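Local coordinates for protein integral membrane indolylacetylinositol arabinosyltransferase EmbC (Mycolicibacterium smegmatis, PDB 7BVE) that probably transfers arabinose units to build the arabinan of the mycobacterial cell wall, working as a membrane-embedded arabinosyltransferase, at residues A849-L863 with R910-R924. Residues are numbered along the deposited sequence; the frame is centred on the assembly and turned at random.
Sequences AWYRLPDRDQAGPLL and RAPLSSIPPEATQIR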
# COMPACT_ATOMS: atom_id res chain seq x y z
N ALA A 849 -23.63 -4.40 48.46
CA ALA A 849 -24.76 -4.19 49.36
C ALA A 849 -25.99 -3.80 48.54
O ALA A 849 -25.94 -3.71 47.31
CB ALA A 849 -24.42 -3.12 50.39
N TRP A 850 -27.11 -3.56 49.21
CA TRP A 850 -28.32 -3.14 48.53
C TRP A 850 -28.35 -1.62 48.49
O TRP A 850 -28.19 -0.96 49.52
CB TRP A 850 -29.56 -3.68 49.23
CG TRP A 850 -29.68 -5.16 49.13
CD1 TRP A 850 -29.38 -6.08 50.09
CD2 TRP A 850 -30.11 -5.91 47.98
NE1 TRP A 850 -29.61 -7.35 49.62
CE2 TRP A 850 -30.06 -7.27 48.33
CE3 TRP A 850 -30.55 -5.56 46.70
CZ2 TRP A 850 -30.42 -8.28 47.44
CZ3 TRP A 850 -30.91 -6.56 45.83
CH2 TRP A 850 -30.84 -7.90 46.20
N TYR A 851 -28.54 -1.06 47.29
CA TYR A 851 -28.59 0.38 47.10
C TYR A 851 -30.01 0.81 46.79
O TYR A 851 -30.66 0.23 45.93
CB TYR A 851 -27.67 0.82 45.97
CG TYR A 851 -26.20 0.68 46.27
CD1 TYR A 851 -25.57 1.58 47.12
CD2 TYR A 851 -25.45 -0.32 45.69
CE1 TYR A 851 -24.24 1.47 47.40
CE2 TYR A 851 -24.11 -0.43 45.96
CZ TYR A 851 -23.51 0.46 46.82
OH TYR A 851 -22.17 0.36 47.09
N ARG A 852 -30.47 1.85 47.49
CA ARG A 852 -31.81 2.38 47.28
C ARG A 852 -31.90 3.08 45.93
O ARG A 852 -31.01 3.83 45.54
CB ARG A 852 -32.15 3.36 48.40
CG ARG A 852 -33.53 3.95 48.35
CD ARG A 852 -34.57 2.93 48.70
NE ARG A 852 -34.50 2.54 50.11
CZ ARG A 852 -35.14 1.50 50.63
NH1 ARG A 852 -35.02 1.23 51.91
NH2 ARG A 852 -35.89 0.74 49.85
N LEU A 853 -33.00 2.83 45.20
CA LEU A 853 -33.28 3.50 43.94
C LEU A 853 -34.20 4.70 44.14
O LEU A 853 -35.08 4.67 45.01
CB LEU A 853 -33.91 2.55 42.91
CG LEU A 853 -33.01 1.53 42.24
CD1 LEU A 853 -33.85 0.60 41.42
CD2 LEU A 853 -32.04 2.25 41.36
N PRO A 854 -34.03 5.76 43.37
CA PRO A 854 -34.81 6.99 43.57
C PRO A 854 -36.21 6.87 42.97
O PRO A 854 -36.62 5.82 42.47
CB PRO A 854 -34.00 8.05 42.82
CG PRO A 854 -32.66 7.46 42.63
CD PRO A 854 -32.91 6.01 42.45
N ASP A 855 -36.94 7.98 43.03
CA ASP A 855 -38.21 8.09 42.34
C ASP A 855 -37.97 8.15 40.83
O ASP A 855 -36.90 8.51 40.36
CB ASP A 855 -38.96 9.33 42.83
CG ASP A 855 -40.44 9.30 42.48
OD1 ASP A 855 -40.90 8.31 41.88
OD2 ASP A 855 -41.15 10.28 42.81
N ARG A 856 -39.00 7.78 40.07
CA ARG A 856 -38.86 7.62 38.63
C ARG A 856 -39.10 8.90 37.84
O ARG A 856 -39.21 8.84 36.61
CB ARG A 856 -39.79 6.51 38.14
CG ARG A 856 -39.45 5.17 38.76
CD ARG A 856 -38.09 4.69 38.29
NE ARG A 856 -37.78 3.36 38.80
CZ ARG A 856 -36.64 2.72 38.56
NH1 ARG A 856 -35.71 3.29 37.81
NH2 ARG A 856 -36.45 1.51 39.06
N ASP A 857 -39.19 10.04 38.51
CA ASP A 857 -39.19 11.34 37.85
C ASP A 857 -37.93 12.14 38.12
O ASP A 857 -37.43 12.82 37.22
CB ASP A 857 -40.42 12.15 38.28
CG ASP A 857 -40.53 12.31 39.79
OD1 ASP A 857 -39.74 11.70 40.54
OD2 ASP A 857 -41.42 13.06 40.24
N GLN A 858 -37.39 12.06 39.33
CA GLN A 858 -36.09 12.65 39.65
C GLN A 858 -34.96 11.63 39.48
O GLN A 858 -34.07 11.48 40.32
CB GLN A 858 -36.12 13.24 41.06
CG GLN A 858 -36.57 12.28 42.17
CD GLN A 858 -36.62 12.97 43.52
OE1 GLN A 858 -36.25 14.13 43.65
NE2 GLN A 858 -37.08 12.24 44.54
N ALA A 859 -34.96 10.96 38.34
CA ALA A 859 -33.91 10.02 37.98
C ALA A 859 -33.56 10.20 36.52
O ALA A 859 -34.45 10.35 35.67
CB ALA A 859 -34.32 8.57 38.24
N GLY A 860 -32.27 10.19 36.23
CA GLY A 860 -31.80 10.34 34.88
C GLY A 860 -32.01 9.08 34.06
O GLY A 860 -32.49 8.06 34.55
N PRO A 861 -31.63 9.13 32.80
CA PRO A 861 -31.86 7.98 31.93
C PRO A 861 -30.79 6.90 32.02
O PRO A 861 -30.85 5.93 31.26
CB PRO A 861 -31.87 8.62 30.54
CG PRO A 861 -30.99 9.80 30.69
CD PRO A 861 -31.18 10.32 32.06
N LEU A 862 -29.84 7.04 32.94
CA LEU A 862 -28.67 6.16 32.95
C LEU A 862 -28.34 5.75 34.38
O LEU A 862 -28.52 6.54 35.31
CB LEU A 862 -27.46 6.84 32.33
CG LEU A 862 -27.39 6.95 30.82
CD1 LEU A 862 -26.18 7.74 30.46
CD2 LEU A 862 -27.30 5.58 30.20
N LEU A 863 -27.85 4.53 34.53
CA LEU A 863 -27.18 4.07 35.74
C LEU A 863 -25.74 3.74 35.38
O LEU A 863 -25.50 2.93 34.48
CB LEU A 863 -27.89 2.83 36.28
CG LEU A 863 -27.39 2.15 37.54
CD1 LEU A 863 -27.59 3.04 38.74
CD2 LEU A 863 -28.14 0.86 37.72
N ARG A 910 -22.49 1.56 31.45
CA ARG A 910 -23.79 2.22 31.45
C ARG A 910 -24.90 1.24 31.08
O ARG A 910 -24.69 0.28 30.34
CB ARG A 910 -23.76 3.39 30.49
CG ARG A 910 -23.49 2.98 29.08
CD ARG A 910 -23.44 4.15 28.18
NE ARG A 910 -22.23 4.93 28.38
CZ ARG A 910 -21.09 4.67 27.75
NH1 ARG A 910 -21.02 3.66 26.91
NH2 ARG A 910 -20.04 5.43 27.97
N ALA A 911 -26.09 1.51 31.61
CA ALA A 911 -27.25 0.70 31.38
C ALA A 911 -28.43 1.61 31.62
O ALA A 911 -28.45 2.33 32.63
CB ALA A 911 -27.33 -0.51 32.30
N PRO A 912 -29.42 1.64 30.72
CA PRO A 912 -30.59 2.50 30.94
C PRO A 912 -31.46 1.97 32.06
O PRO A 912 -31.45 0.79 32.38
CB PRO A 912 -31.32 2.43 29.60
CG PRO A 912 -30.30 2.00 28.63
CD PRO A 912 -29.41 1.07 29.37
N LEU A 913 -32.23 2.88 32.66
CA LEU A 913 -33.18 2.47 33.67
C LEU A 913 -34.47 1.92 33.07
O LEU A 913 -35.33 1.46 33.81
CB LEU A 913 -33.51 3.62 34.61
CG LEU A 913 -32.40 4.16 35.50
CD1 LEU A 913 -32.95 5.27 36.36
CD2 LEU A 913 -31.84 3.07 36.35
N SER A 914 -34.63 1.99 31.75
CA SER A 914 -35.74 1.30 31.11
C SER A 914 -35.52 -0.21 31.08
O SER A 914 -36.48 -0.96 30.92
CB SER A 914 -35.95 1.81 29.69
OG SER A 914 -34.90 1.42 28.84
N SER A 915 -34.27 -0.66 31.20
CA SER A 915 -33.98 -2.08 31.34
C SER A 915 -34.34 -2.62 32.72
O SER A 915 -34.53 -3.83 32.87
CB SER A 915 -32.51 -2.35 31.06
OG SER A 915 -32.18 -2.06 29.72
N ILE A 916 -34.45 -1.75 33.72
CA ILE A 916 -34.86 -2.14 35.06
C ILE A 916 -36.38 -1.96 35.15
O ILE A 916 -36.88 -0.87 34.83
CB ILE A 916 -34.14 -1.32 36.13
CG1 ILE A 916 -32.65 -1.68 36.14
CG2 ILE A 916 -34.75 -1.53 37.48
CD1 ILE A 916 -31.81 -0.78 36.99
N PRO A 917 -37.13 -2.99 35.55
CA PRO A 917 -38.58 -2.89 35.56
C PRO A 917 -39.05 -1.93 36.63
O PRO A 917 -38.37 -1.73 37.66
CB PRO A 917 -39.03 -4.32 35.85
CG PRO A 917 -37.90 -5.16 35.41
CD PRO A 917 -36.68 -4.37 35.74
N PRO A 918 -40.24 -1.32 36.45
CA PRO A 918 -40.65 -0.22 37.34
C PRO A 918 -41.09 -0.62 38.74
O PRO A 918 -41.58 0.23 39.49
CB PRO A 918 -41.81 0.43 36.57
CG PRO A 918 -41.62 0.01 35.16
CD PRO A 918 -41.07 -1.37 35.24
N GLU A 919 -40.95 -1.89 39.11
CA GLU A 919 -41.26 -2.32 40.46
C GLU A 919 -40.01 -2.56 41.29
O GLU A 919 -40.13 -2.86 42.49
CB GLU A 919 -42.10 -3.60 40.44
CG GLU A 919 -41.36 -4.86 40.02
CD GLU A 919 -41.42 -5.14 38.53
OE1 GLU A 919 -41.79 -4.23 37.76
OE2 GLU A 919 -41.10 -6.27 38.13
N ALA A 920 -38.82 -2.44 40.70
CA ALA A 920 -37.59 -2.64 41.44
C ALA A 920 -37.32 -1.46 42.35
O ALA A 920 -37.65 -0.31 42.04
CB ALA A 920 -36.42 -2.84 40.50
N THR A 921 -36.72 -1.74 43.50
CA THR A 921 -36.51 -0.70 44.50
C THR A 921 -35.05 -0.67 44.93
O THR A 921 -34.51 0.40 45.25
CB THR A 921 -37.44 -0.94 45.69
OG1 THR A 921 -38.79 -1.07 45.22
CG2 THR A 921 -37.38 0.21 46.68
N GLN A 922 -34.40 -1.83 44.94
CA GLN A 922 -33.05 -1.97 45.46
C GLN A 922 -32.21 -2.75 44.47
O GLN A 922 -32.68 -3.74 43.92
CB GLN A 922 -33.07 -2.68 46.81
CG GLN A 922 -33.88 -1.97 47.87
CD GLN A 922 -33.94 -2.73 49.17
OE1 GLN A 922 -33.33 -3.79 49.30
NE2 GLN A 922 -34.69 -2.21 50.13
N ILE A 923 -30.98 -2.30 44.23
CA ILE A 923 -30.08 -2.98 43.31
C ILE A 923 -28.82 -3.41 44.06
O ILE A 923 -28.60 -3.04 45.21
CB ILE A 923 -29.72 -2.13 42.09
CG1 ILE A 923 -28.96 -0.88 42.51
CG2 ILE A 923 -30.95 -1.74 41.32
CD1 ILE A 923 -28.38 -0.13 41.35
N ARG A 924 -27.98 -4.18 43.37
CA ARG A 924 -26.79 -4.75 43.97
C ARG A 924 -25.82 -5.14 42.86
O ARG A 924 -26.25 -5.70 41.85
CB ARG A 924 -27.15 -5.97 44.82
CG ARG A 924 -25.99 -6.55 45.60
CD ARG A 924 -26.43 -7.66 46.54
NE ARG A 924 -26.81 -8.88 45.86
CZ ARG A 924 -27.36 -9.93 46.47
NH1 ARG A 924 -27.59 -9.90 47.77
NH2 ARG A 924 -27.68 -11.01 45.77
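Arg924 runs across one face of the Trp850 indole: its CB stands over the six-membered ring in a CH-pi contact, 4.1 Å from the centroid, and CD lies above the ring centre. Trp850 CZ2 lies against one face of the guanidinium near its rim, 3.3 Å from Arg924 NH1, the two planes 35° apart. With CG anti to the backbone N (chi1 -174°) and a bend only at chi3, the arginine reaches Gln879, which takes a hydrogen bond from NH2. Gln922 approaches the indole crosswise, its CB 3.8 Å from Trp850 CE3, while helix 883-887 touches both residues.

Here the backbones pair antiparallel. Tyr851 N binds Ile923 O at 2.9 Å, and the bond is returned from Ile923 N to Tyr851 O; Leu853 N adds a third, to Thr921 O. A second short pairing joins Leu863 to Ala911, with Leu863 N 3.0 Å from Ala911 O. The chain passes between the pairings through turns and loops from Arg852 to Leu863 and from Ala911 to Gln922. Both lie in a multi-stranded antiparallel sheet, consistent with the beta-sandwich of the galactose-binding-like folds to which the EmbC C-terminal domain is related. Thr921 and Gln922 both face Ala881, forming a classic beta bulge.

Apolar side chains bridge the two pairings. Ile923 sends CG2 to Leu853 CD1 (3.7 Å), the two chains crossing at about a right angle, and CD1 to Leu863 CD2 (3.8 Å), which also meets Ile916 CD1. Leu913 turns CD2 to Leu863 CB and CD1 to Ala859 CB; Leu913 CD1 also edges the Arg856 guanidinium, 3.7 Å from Arg856 NH1.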